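Local coordinates for cytoplasmic export protein 1 (Saccharomyces cerevisiae, PDB 3VWA), which is a part of the nuclear tRNA export machinery that may collect tRNAs from export receptors at the nuclear pore and pass aminoacylated tRNAs on toward translation, at residues A45-E50 / Q82-V87; I138-E143 / I284-I289; K227-E230 / T234-S237; A425-Q428 / E434-T437. One frame throughout, in Å; residues are numbered along the deposited sequence.

Interaction 1: residues A45-E50 / Q82-V87; sequences AKRSPE and QSTFIV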
loop_
_atom_site.group_PDB
_atom_site.type_symbol
_atom_site.label_atom_id
_atom_site.label_comp_id
_atom_site.label_asym_id
_atom_site.label_seq_id
_atom_site.Cartn_x
_atom_site.Cartn_y
_atom_site.Cartn_z
ATOM N N ALA A 45 -16.574 -4.276 -28.338
ATOM C CA ALA A 45 -16.158 -4.741 -29.664
ATOM C C ALA A 45 -16.207 -3.644 -30.694
ATOM O O ALA A 45 -17.180 -2.857 -30.774
ATOM C CB ALA A 45 -17.044 -5.872 -30.147
ATOM N N LYS A 46 -15.159 -3.621 -31.504
ATOM C CA LYS A 46 -15.117 -2.757 -32.660
ATOM C C LYS A 46 -15.750 -3.569 -33.770
ATOM O O LYS A 46 -15.069 -4.026 -34.685
ATOM C CB LYS A 46 -13.673 -2.420 -32.987
ATOM C CG LYS A 46 -13.070 -1.363 -32.078
ATOM C CD LYS A 46 -11.833 -0.857 -32.807
ATOM C CE LYS A 46 -10.942 -0.038 -31.902
ATOM N NZ LYS A 46 -9.555 -0.061 -32.462
ATOM N N ARG A 47 -17.059 -3.779 -33.649
ATOM C CA ARG A 47 -17.755 -4.723 -34.509
ATOM C C ARG A 47 -17.942 -4.185 -35.920
ATOM O O ARG A 47 -18.355 -3.052 -36.120
ATOM C CB ARG A 47 -19.100 -5.120 -33.916
ATOM C CG ARG A 47 -19.615 -6.462 -34.454
ATOM C CD ARG A 47 -20.812 -6.834 -33.595
ATOM N NE ARG A 47 -21.739 -7.772 -34.218
ATOM C CZ ARG A 47 -22.845 -8.189 -33.602
ATOM N NH1 ARG A 47 -23.119 -7.792 -32.353
ATOM N NH2 ARG A 47 -23.671 -8.998 -34.213
ATOM N N SER A 48 -17.626 -5.008 -36.896
ATOM C CA SER A 48 -17.735 -4.596 -38.280
ATOM C C SER A 48 -18.014 -5.859 -39.060
ATOM O O SER A 48 -17.915 -6.971 -38.502
ATOM C CB SER A 48 -16.463 -3.836 -38.753
ATOM O OG SER A 48 -15.462 -4.699 -39.254
ATOM N N PRO A 49 -18.413 -5.710 -40.333
ATOM C CA PRO A 49 -18.636 -6.872 -41.204
ATOM C C PRO A 49 -17.452 -7.872 -41.288
ATOM O O PRO A 49 -17.664 -9.085 -41.273
ATOM C CB PRO A 49 -18.915 -6.218 -42.565
ATOM C CG PRO A 49 -19.563 -4.928 -42.185
ATOM C CD PRO A 49 -18.773 -4.450 -41.006
ATOM N N GLU A 50 -16.227 -7.371 -41.362
ATOM C CA GLU A 50 -15.040 -8.241 -41.454
ATOM C C GLU A 50 -14.653 -8.998 -40.154
ATOM O O GLU A 50 -14.207 -10.134 -40.202
ATOM C CB GLU A 50 -13.853 -7.423 -41.962
ATOM C CG GLU A 50 -14.056 -5.925 -41.806
ATOM C CD GLU A 50 -12.793 -5.196 -41.399
ATOM O OE1 GLU A 50 -11.759 -5.875 -41.186
ATOM O OE2 GLU A 50 -12.846 -3.946 -41.285
ATOM N N GLN A 82 -21.794 -2.156 -31.940
ATOM C CA GLN A 82 -21.683 -0.872 -31.199
ATOM C C GLN A 82 -22.388 -0.834 -29.791
ATOM O O GLN A 82 -22.213 0.123 -29.061
ATOM C CB GLN A 82 -22.040 0.349 -32.089
ATOM C CG GLN A 82 -23.481 0.855 -32.020
ATOM C CD GLN A 82 -23.823 1.778 -33.178
ATOM O OE1 GLN A 82 -23.086 1.855 -34.171
ATOM N NE2 GLN A 82 -24.953 2.480 -33.063
ATOM N N SER A 83 -23.167 -1.855 -29.433
ATOM C CA SER A 83 -23.365 -2.218 -28.005
ATOM C C SER A 83 -22.938 -3.675 -27.735
ATOM O O SER A 83 -23.576 -4.392 -26.955
ATOM C CB SER A 83 -24.813 -2.050 -27.538
ATOM O OG SER A 83 -25.026 -0.751 -27.038
ATOM N N THR A 84 -21.873 -4.116 -28.390
ATOM C CA THR A 84 -21.411 -5.502 -28.215
ATOM C C THR A 84 -20.317 -5.571 -27.136
ATOM O O THR A 84 -19.209 -5.045 -27.313
ATOM C CB THR A 84 -21.051 -6.117 -29.584
ATOM O OG1 THR A 84 -22.248 -6.134 -30.378
ATOM C CG2 THR A 84 -20.556 -7.556 -29.460
ATOM N N PHE A 85 -20.669 -6.176 -26.003
ATOM C CA PHE A 85 -19.813 -6.161 -24.819
ATOM C C PHE A 85 -19.547 -7.526 -24.245
ATOM O O PHE A 85 -20.363 -8.447 -24.351
ATOM C CB PHE A 85 -20.417 -5.355 -23.686
ATOM C CG PHE A 85 -20.789 -3.930 -24.038
ATOM C CD1 PHE A 85 -19.812 -3.016 -24.471
ATOM C CD2 PHE A 85 -22.108 -3.465 -23.864
ATOM C CE1 PHE A 85 -20.136 -1.688 -24.746
ATOM C CE2 PHE A 85 -22.443 -2.117 -24.161
ATOM C CZ PHE A 85 -21.454 -1.236 -24.600
ATOM N N ILE A 86 -18.371 -7.625 -23.631
ATOM C CA ILE A 86 -18.051 -8.664 -22.666
ATOM C C ILE A 86 -17.685 -7.941 -21.368
ATOM O O ILE A 86 -16.719 -7.121 -21.294
ATOM C CB ILE A 86 -16.887 -9.561 -23.142
ATOM C CG1 ILE A 86 -17.202 -10.216 -24.504
ATOM C CG2 ILE A 86 -16.549 -10.589 -22.070
ATOM C CD1 ILE A 86 -16.015 -10.904 -25.181
ATOM N N VAL A 87 -18.441 -8.244 -20.325
ATOM C CA VAL A 87 -18.230 -7.582 -19.038
ATOM C C VAL A 87 -17.603 -8.559 -18.051
ATOM O O VAL A 87 -18.139 -9.677 -17.823
ATOM C CB VAL A 87 -19.531 -6.982 -18.468
ATOM C CG1 VAL A 87 -19.204 -6.052 -17.311
ATOM C CG2 VAL A 87 -20.288 -6.198 -19.535
#

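Interaction 2: residues I138-E143 / I284-I289; sequences INIKGE and IENFII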
loop_
_atom_site.group_PDB
_atom_site.type_symbol
_atom_site.label_atom_id
_atom_site.label_comp_id
_atom_site.label_asym_id
_atom_site.label_seq_id
_atom_site.Cartn_x
_atom_site.Cartn_y
_atom_site.Cartn_z
ATOM N N ILE A 138 -4.180 -8.381 -15.563
ATOM C CA ILE A 138 -4.026 -8.662 -14.120
ATOM C C ILE A 138 -5.361 -8.504 -13.400
ATOM O O ILE A 138 -6.011 -7.471 -13.549
ATOM C CB ILE A 138 -3.114 -7.613 -13.510
ATOM C CG1 ILE A 138 -1.902 -7.450 -14.441
ATOM C CG2 ILE A 138 -2.714 -8.056 -12.098
ATOM C CD1 ILE A 138 -1.185 -6.138 -14.270
ATOM N N ASN A 139 -5.733 -9.456 -12.556
ATOM C CA ASN A 139 -6.953 -9.224 -11.779
ATOM C C ASN A 139 -6.660 -8.368 -10.564
ATOM O O ASN A 139 -5.504 -7.923 -10.429
ATOM C CB ASN A 139 -7.683 -10.537 -11.422
ATOM C CG ASN A 139 -6.812 -11.524 -10.670
ATOM O OD1 ASN A 139 -5.933 -11.154 -9.886
ATOM N ND2 ASN A 139 -7.099 -12.797 -10.865
ATOM N N ILE A 140 -7.649 -8.161 -9.658
ATOM C CA ILE A 140 -7.384 -7.355 -8.442
ATOM C C ILE A 140 -6.359 -7.999 -7.491
ATOM O O ILE A 140 -5.795 -7.311 -6.682
ATOM C CB ILE A 140 -8.639 -6.963 -7.588
ATOM C CG1 ILE A 140 -9.723 -8.029 -7.668
ATOM C CG2 ILE A 140 -9.186 -5.602 -8.039
ATOM C CD1 ILE A 140 -9.524 -9.225 -6.774
ATOM N N LYS A 141 -6.172 -9.311 -7.568
ATOM C CA LYS A 141 -5.232 -9.998 -6.686
ATOM C C LYS A 141 -3.866 -10.150 -7.339
ATOM O O LYS A 141 -3.029 -10.928 -6.892
ATOM C CB LYS A 141 -5.815 -11.335 -6.319
ATOM C CG LYS A 141 -6.983 -11.212 -5.330
ATOM C CD LYS A 141 -7.228 -12.542 -4.622
ATOM C CE LYS A 141 -8.248 -12.391 -3.493
ATOM N NZ LYS A 141 -9.188 -13.548 -3.375
ATOM N N GLY A 142 -3.641 -9.429 -8.436
ATOM C CA GLY A 142 -2.288 -9.331 -9.007
ATOM C C GLY A 142 -1.919 -10.543 -9.850
ATOM O O GLY A 142 -0.783 -10.655 -10.313
ATOM N N GLU A 143 -2.889 -11.430 -10.071
ATOM C CA GLU A 143 -2.648 -12.671 -10.769
ATOM C C GLU A 143 -2.885 -12.412 -12.250
ATOM O O GLU A 143 -3.791 -11.644 -12.649
ATOM C CB GLU A 143 -3.616 -13.805 -10.312
ATOM C CG GLU A 143 -3.551 -14.272 -8.854
ATOM C CD GLU A 143 -4.766 -15.172 -8.483
ATOM O OE1 GLU A 143 -5.913 -14.713 -8.677
ATOM O OE2 GLU A 143 -4.608 -16.341 -8.059
ATOM N N ILE A 284 0.234 -7.851 -3.432
ATOM C CA ILE A 284 0.537 -7.314 -2.127
ATOM C C ILE A 284 -0.669 -6.579 -1.533
ATOM O O ILE A 284 -1.090 -6.870 -0.398
ATOM C CB ILE A 284 1.748 -6.363 -2.162
ATOM C CG1 ILE A 284 3.012 -7.205 -2.439
ATOM C CG2 ILE A 284 1.805 -5.575 -0.846
ATOM C CD1 ILE A 284 4.325 -6.492 -2.224
ATOM N N GLU A 285 -1.201 -5.630 -2.304
ATOM C CA GLU A 285 -2.288 -4.744 -1.862
ATOM C C GLU A 285 -3.576 -5.484 -1.558
ATOM O O GLU A 285 -4.218 -5.207 -0.551
ATOM C CB GLU A 285 -2.592 -3.673 -2.928
ATOM C CG GLU A 285 -1.440 -2.756 -3.302
ATOM C CD GLU A 285 -0.510 -3.337 -4.377
ATOM O OE1 GLU A 285 -0.530 -4.565 -4.608
ATOM O OE2 GLU A 285 0.259 -2.574 -5.009
ATOM N N ASN A 286 -3.977 -6.402 -2.427
ATOM C CA ASN A 286 -5.315 -6.970 -2.346
ATOM C C ASN A 286 -5.347 -8.455 -2.044
ATOM O O ASN A 286 -6.412 -9.030 -2.008
ATOM C CB ASN A 286 -6.105 -6.708 -3.645
ATOM C CG ASN A 286 -6.226 -5.222 -3.960
ATOM O OD1 ASN A 286 -6.390 -4.393 -3.062
ATOM N ND2 ASN A 286 -6.052 -4.874 -5.218
ATOM N N PHE A 287 -4.201 -9.088 -1.834
ATOM C CA PHE A 287 -4.215 -10.499 -1.472
ATOM C C PHE A 287 -3.462 -10.618 -0.170
ATOM O O PHE A 287 -4.059 -10.935 0.883
ATOM C CB PHE A 287 -3.564 -11.364 -2.577
ATOM C CG PHE A 287 -3.990 -12.801 -2.569
ATOM C CD1 PHE A 287 -4.675 -13.343 -1.487
ATOM C CD2 PHE A 287 -3.661 -13.643 -3.644
ATOM C CE1 PHE A 287 -5.034 -14.679 -1.475
ATOM C CE2 PHE A 287 -4.042 -14.982 -3.645
ATOM C CZ PHE A 287 -4.722 -15.499 -2.558
ATOM N N ILE A 288 -2.152 -10.331 -0.214
ATOM C CA ILE A 288 -1.333 -10.520 0.981
ATOM C C ILE A 288 -1.784 -9.682 2.200
ATOM O O ILE A 288 -2.029 -10.230 3.291
ATOM C CB ILE A 288 0.191 -10.359 0.682
ATOM C CG1 ILE A 288 0.646 -11.391 -0.345
ATOM C CG2 ILE A 288 0.987 -10.499 1.946
ATOM C CD1 ILE A 288 2.062 -11.193 -0.869
ATOM N N ILE A 289 -1.879 -8.364 2.027
ATOM C CA ILE A 289 -2.187 -7.467 3.148
ATOM C C ILE A 289 -3.538 -7.753 3.855
ATOM O O ILE A 289 -3.596 -7.768 5.077
ATOM C CB ILE A 289 -2.116 -5.962 2.752
ATOM C CG1 ILE A 289 -0.654 -5.475 2.528
ATOM C CG2 ILE A 289 -2.663 -5.125 3.858
ATOM C CD1 ILE A 289 -0.588 -4.076 1.925
#

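Interaction 3: residues K227-E230 / T234-S237; sequences KRLE and TWRS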
loop_
_atom_site.group_PDB
_atom_site.type_symbol
_atom_site.label_atom_id
_atom_site.label_comp_id
_atom_site.label_asym_id
_atom_site.label_seq_id
_atom_site.Cartn_x
_atom_site.Cartn_y
_atom_site.Cartn_z
ATOM N N LYS A 227 5.774 -29.462 -17.530
ATOM C CA LYS A 227 6.470 -30.472 -16.727
ATOM C C LYS A 227 7.991 -30.301 -16.737
ATOM O O LYS A 227 8.638 -30.678 -15.780
ATOM C CB LYS A 227 6.118 -31.896 -17.191
ATOM C CG LYS A 227 4.641 -32.084 -17.469
ATOM C CD LYS A 227 4.182 -33.523 -17.306
ATOM C CE LYS A 227 2.650 -33.589 -17.346
ATOM N NZ LYS A 227 2.139 -34.988 -17.408
ATOM N N ARG A 228 8.556 -29.739 -17.809
ATOM C CA ARG A 228 10.015 -29.585 -17.911
ATOM C C ARG A 228 10.478 -28.460 -17.006
ATOM O O ARG A 228 11.415 -28.606 -16.189
ATOM C CB ARG A 228 10.438 -29.331 -19.367
ATOM C CG ARG A 228 10.271 -30.567 -20.227
ATOM C CD ARG A 228 10.331 -30.256 -21.710
ATOM N NE ARG A 228 10.413 -31.473 -22.519
ATOM C CZ ARG A 228 11.479 -31.854 -23.230
ATOM N NH1 ARG A 228 12.576 -31.110 -23.267
ATOM N NH2 ARG A 228 11.440 -32.979 -23.932
ATOM N N LEU A 229 9.780 -27.342 -17.140
ATOM C CA LEU A 229 10.032 -26.144 -16.379
ATOM C C LEU A 229 9.830 -26.428 -14.890
ATOM O O LEU A 229 10.645 -26.029 -14.053
ATOM C CB LEU A 229 9.059 -25.050 -16.886
ATOM C CG LEU A 229 9.600 -23.733 -17.457
ATOM C CD1 LEU A 229 10.582 -23.921 -18.603
ATOM C CD2 LEU A 229 8.483 -22.756 -17.866
ATOM N N GLU A 230 8.755 -27.139 -14.563
ATOM C CA GLU A 230 8.475 -27.487 -13.170
ATOM C C GLU A 230 9.622 -28.259 -12.542
ATOM O O GLU A 230 9.819 -28.222 -11.317
ATOM C CB GLU A 230 7.172 -28.258 -13.037
ATOM C CG GLU A 230 5.962 -27.337 -13.156
ATOM C CD GLU A 230 4.626 -28.055 -13.204
ATOM O OE1 GLU A 230 4.532 -29.237 -12.831
ATOM O OE2 GLU A 230 3.649 -27.418 -13.628
ATOM N N THR A 234 15.443 -23.427 -11.497
ATOM C CA THR A 234 14.821 -22.088 -11.445
ATOM C C THR A 234 13.431 -22.121 -10.831
ATOM O O THR A 234 13.129 -21.407 -9.868
ATOM C CB THR A 234 14.753 -21.485 -12.848
ATOM O OG1 THR A 234 16.085 -21.338 -13.322
ATOM C CG2 THR A 234 14.003 -20.110 -12.892
ATOM N N TRP A 235 12.599 -22.983 -11.390
ATOM C CA TRP A 235 11.264 -23.146 -10.912
ATOM C C TRP A 235 11.189 -23.469 -9.444
ATOM O O TRP A 235 10.369 -22.900 -8.752
ATOM C CB TRP A 235 10.564 -24.187 -11.750
ATOM C CG TRP A 235 9.087 -24.319 -11.474
ATOM C CD1 TRP A 235 8.487 -24.950 -10.386
ATOM C CD2 TRP A 235 7.956 -23.857 -12.303
ATOM N NE1 TRP A 235 7.138 -24.891 -10.474
ATOM C CE2 TRP A 235 6.740 -24.256 -11.578
ATOM C CE3 TRP A 235 7.836 -23.178 -13.490
ATOM C CZ2 TRP A 235 5.462 -23.997 -12.067
ATOM C CZ3 TRP A 235 6.553 -22.891 -13.961
ATOM C CH2 TRP A 235 5.388 -23.308 -13.266
ATOM N N ARG A 236 12.050 -24.364 -8.961
ATOM C CA ARG A 236 11.960 -24.935 -7.621
ATOM C C ARG A 236 12.607 -23.999 -6.622
ATOM O O ARG A 236 12.313 -24.061 -5.444
ATOM C CB ARG A 236 12.682 -26.297 -7.566
ATOM C CG ARG A 236 12.003 -27.456 -8.310
ATOM C CD ARG A 236 12.720 -28.775 -7.978
ATOM N NE ARG A 236 12.096 -29.995 -8.524
ATOM C CZ ARG A 236 12.724 -30.871 -9.320
ATOM N NH1 ARG A 236 12.094 -31.954 -9.777
ATOM N NH2 ARG A 236 13.992 -30.667 -9.668
ATOM N N SER A 237 13.534 -23.173 -7.107
ATOM C CA SER A 237 14.171 -22.086 -6.339
ATOM C C SER A 237 13.234 -20.882 -6.092
ATOM O O SER A 237 13.450 -20.130 -5.133
ATOM C CB SER A 237 15.414 -21.539 -7.091
ATOM O OG SER A 237 16.492 -22.469 -7.007
#

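Interaction 4: residues A425-Q428 / E434-T437; sequences AKTQ and EIRT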
loop_
_atom_site.group_PDB
_atom_site.type_symbol
_atom_site.label_atom_id
_atom_site.label_comp_id
_atom_site.label_asym_id
_atom_site.label_seq_id
_atom_site.Cartn_x
_atom_site.Cartn_y
_atom_site.Cartn_z
ATOM N N ALA A 425 2.552 18.864 32.577
ATOM C CA ALA A 425 2.896 19.306 33.917
ATOM C C ALA A 425 3.353 18.133 34.778
ATOM O O ALA A 425 4.244 18.290 35.607
ATOM C CB ALA A 425 1.739 20.044 34.570
ATOM N N LYS A 426 2.774 16.951 34.552
ATOM C CA LYS A 426 3.217 15.772 35.266
ATOM C C LYS A 426 4.541 15.242 34.761
ATOM O O LYS A 426 5.427 14.987 35.535
ATOM C CB LYS A 426 2.168 14.669 35.243
ATOM C CG LYS A 426 2.438 13.670 36.350
ATOM C CD LYS A 426 1.755 12.329 36.136
ATOM C CE LYS A 426 2.444 11.213 36.933
ATOM N NZ LYS A 426 2.201 9.924 36.202
ATOM N N THR A 427 4.697 15.096 33.455
ATOM C CA THR A 427 5.962 14.597 32.943
ATOM C C THR A 427 7.163 15.533 33.193
ATOM O O THR A 427 8.278 15.115 33.145
ATOM C CB THR A 427 5.843 14.116 31.467
ATOM O OG1 THR A 427 5.790 15.246 30.571
ATOM C CG2 THR A 427 4.562 13.206 31.335
ATOM N N GLN A 428 6.914 16.789 33.506
ATOM C CA GLN A 428 7.976 17.690 33.860
ATOM C C GLN A 428 8.597 17.363 35.249
ATOM O O GLN A 428 9.716 17.813 35.577
ATOM C CB GLN A 428 7.469 19.143 33.762
ATOM C CG GLN A 428 8.554 20.187 33.953
ATOM C CD GLN A 428 8.178 21.586 33.467
ATOM O OE1 GLN A 428 6.993 21.988 33.449
ATOM N NE2 GLN A 428 9.202 22.350 33.083
ATOM N N GLU A 434 15.522 12.335 31.359
ATOM C CA GLU A 434 15.348 12.466 29.927
ATOM C C GLU A 434 13.905 13.004 29.575
ATOM O O GLU A 434 13.741 13.904 28.743
ATOM C CB GLU A 434 15.758 11.165 29.259
ATOM C CG GLU A 434 16.042 11.244 27.767
ATOM C CD GLU A 434 17.228 12.138 27.418
ATOM O OE1 GLU A 434 18.134 12.309 28.276
ATOM O OE2 GLU A 434 17.257 12.667 26.283
ATOM N N ILE A 435 12.914 12.522 30.303
ATOM C CA ILE A 435 11.537 12.893 30.132
ATOM C C ILE A 435 11.331 14.301 30.598
ATOM O O ILE A 435 10.636 15.064 29.925
ATOM C CB ILE A 435 10.581 11.913 30.878
ATOM C CG1 ILE A 435 10.634 10.534 30.218
ATOM C CG2 ILE A 435 9.130 12.438 30.879
ATOM C CD1 ILE A 435 9.777 9.456 30.901
ATOM N N ARG A 436 11.919 14.656 31.747
ATOM C CA ARG A 436 11.934 16.072 32.193
ATOM C C ARG A 436 12.520 17.062 31.195
ATOM O O ARG A 436 11.920 18.136 30.971
ATOM C CB ARG A 436 12.534 16.265 33.603
ATOM C CG ARG A 436 11.824 15.334 34.646
ATOM C CD ARG A 436 12.001 15.760 36.077
ATOM N NE ARG A 436 13.422 15.948 36.436
ATOM C CZ ARG A 436 14.278 14.983 36.778
ATOM N NH1 ARG A 436 15.529 15.329 37.098
ATOM N NH2 ARG A 436 13.900 13.694 36.821
ATOM N N THR A 437 13.668 16.702 30.617
ATOM C CA THR A 437 14.380 17.497 29.607
ATOM C C THR A 437 13.465 17.690 28.381
ATOM O O THR A 437 13.223 18.836 27.937
ATOM C CB THR A 437 15.732 16.817 29.229
ATOM O OG1 THR A 437 16.506 16.586 30.422
ATOM C CG2 THR A 437 16.593 17.674 28.259
#

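Interaction 1: residues A45-E50 / Q82-V87
With CG anti to the backbone N (chi1 -158°) and an extended chain from CG to NE, Arg47 reaches across Thr84, the two side chains crossing at about a right angle. Thr84 answers with chi1 -62°, which sets OG1 anti to its own carbonyl carbon, and Arg47 NH1 donates to this OG1 over 2.7 Å. The hydroxyl lies at the edge of the guanidinium, almost exactly in its plane, although the hydrogen bond is bent, 145° at the hydrogen. Thr84 suits this place because OG1 can take that hydrogen while bonding to the carbonyl O of Asp80, and its CG2 meets Ala45 CB at 4.0 Å. A small residue such as Ala45 is compatible with the close backbones here: Ala45 N donates to Thr84 O in a nearly straight bond of 2.9 Å. Beyond it the chain leaves the sheet through an inverse gamma turn centred on Lys46. Arg47 has further partners, with NH1 also bonded to Asp78 O and NH2 in a salt bridge to Glu52, in the first turn of helix 52-64. Replacing Arg47 with alanine would remove the guanidinium and would probably leave Glu52 without its charged mate and Thr84 OG1 without this donor. The contact closes the antiparallel pairing of strands 39-45 and 85-89, consistent with the N-terminal lobe of a kinase-like domain, where helix alphaC, probably 52-64 here, follows strand beta3, probably 39-45.

Interaction 2: residues I138-E143 / I284-I289
Lys141 lies over one face of the Phe287 ring, and its conformation explains how. Its first torsion (chi1 -73°) puts CG anti to the carbonyl carbon, CG and CD continue extended, and with a bend at chi4 NZ still ends over the face, farther out than CD. CD stands 3.9 Å from the ring centroid in a CH-pi contact, while NZ, 4.9 Å from the same Phe287 centroid and 18° off the normal, adds a cation-pi interaction. A lysine is apt here, since its aliphatic carbons cover the ring and its charge favours the pi face. Phe287 holds its own CG anti to the backbone N, which directs the ring to the turn, and it also touches Leu247 of helix 239-248.

Asn286 works beside it with chi1 -58°: ND2 donates to Ile140 O at 2.9 Å, meeting a lone pair in the carbonyl plane, and Ile140 O lies in the amide plane of Asn286. A leucine in its place would probably leave Ile140 O without this donor and the turn less firmly held to the helix. The helix is widened by a pi-type turn here, Ile289 N bonding to Ile284 O.

Within the turn, Asn139 OD1 accepts Glu143 N at 3.1 Å and, weakly, Lys141 N, while Asn139 ND2 reaches Glu143 OE1. The type I turn from Asn139, followed by a G1 beta bulge at Gly142 with its positive phi, closes a beta hairpin joining strands 136-138 and 144-146, here set against helix 283-303.

Interaction 3: residues K227-E230 / T234-S237
Leu229 O accepts a hydrogen bond from Thr232 OG1 and has Trp235 CB close by, at 3.0 Å. That same threonine hydroxyl receives a weak bond from Trp235 N, so the link between the two helices is tied to both of them. Trp235, its CG anti to the backbone N (chi1 -172°), turns its indole back over the preceding helix. There Glu230 lies side by side with it, pointing the same way. Glu230 CA sits 3.6 Å from the centroid of the Trp235 five-membered ring, 10° off the normal, a CH-pi contact, and Glu230 CG is 3.5 Å from Trp235 CE2 over the same indole.

This is a short turn between two successive helices, 222-231 and 233-237, consistent with the helical lobe of a kinase-like domain. Tryptophan suits it because one broad ring can both cover Glu230 and reach Ser114 and Leu117 of helix 106-122. Leu229, buried, adds its CB 4.1 Å from Trp235 CE3 and also packs on Leu117. The carboxylate of Glu230 is turned 43° from the indole plane. Arg236 CG lies 3.8 Å from Glu230 O, and that oxygen sits over one face of the Arg236 guanidinium.

Interaction 4: residues A425-Q428 / E434-T437
Thr427 and Ile435 face each other across the bend of a helical hairpin, made by helices 413-427 and 433-446, in the HEAT-type alpha solenoid, just after the end of the repeat at 381-419. The meeting is of methyl against beta carbon: Ile435 CG2, anti to its backbone N, comes 3.7 Å from Thr427 CB and 3.6 Å from Thr427 O. Beta-branched residues suit the site, each offering a bulky carbon close to its own backbone. Thr427 keeps OG1 in the crowded position between backbone N and carbonyl carbon (chi1 76°), where the hydroxyl is hydrogen-bonded to Thr439 OG1, so this buried polar atom is satisfied. Ile435 meanwhile packs on Leu398 and Leu401 of helix 394-407.

Arg436 crosses the end of the first helix differently. Its CG lies 3.4 Å from Gln428 O, and a bend at chi3 (-53°) then swings the guanidinium aside. Gln428 O thus stands at the edge of that group, near its plane, without a hydrogen bond. The charge is used elsewhere: NE is in a salt bridge with Asp471 and NH2 bonds to Asp430 O, reminiscent of the aspartate-arginine pairs that link neighbouring HEAT repeats. The amide of Gln428 has its own partner, NE2 donating to Ala464 O. The closest approach across the turn is Arg436 CD to Gln428 O, 3.1 Å.

How the interactions relate
Interaction 1 comes first along the chain. Interaction 2 then closes a long loop, residues 138 to 289, inside which interaction 3 is nested, and interaction 4 follows much later. Interaction 1, in the six-stranded sheet, and interaction 3, among helices, lie in what is probably the kinase-like part. Interaction 2, at its border and nearest the chain's centre, joins the small three-stranded sheet to helix 283-303, where the helical array appears to begin. Its centre is about 30 Å from that of interaction 1 and about 23 Å from that of interaction 3. Interaction 4 is in the array, its centre about 72 Å from that of interaction 1, giving an elongated molecule with two unlike ends.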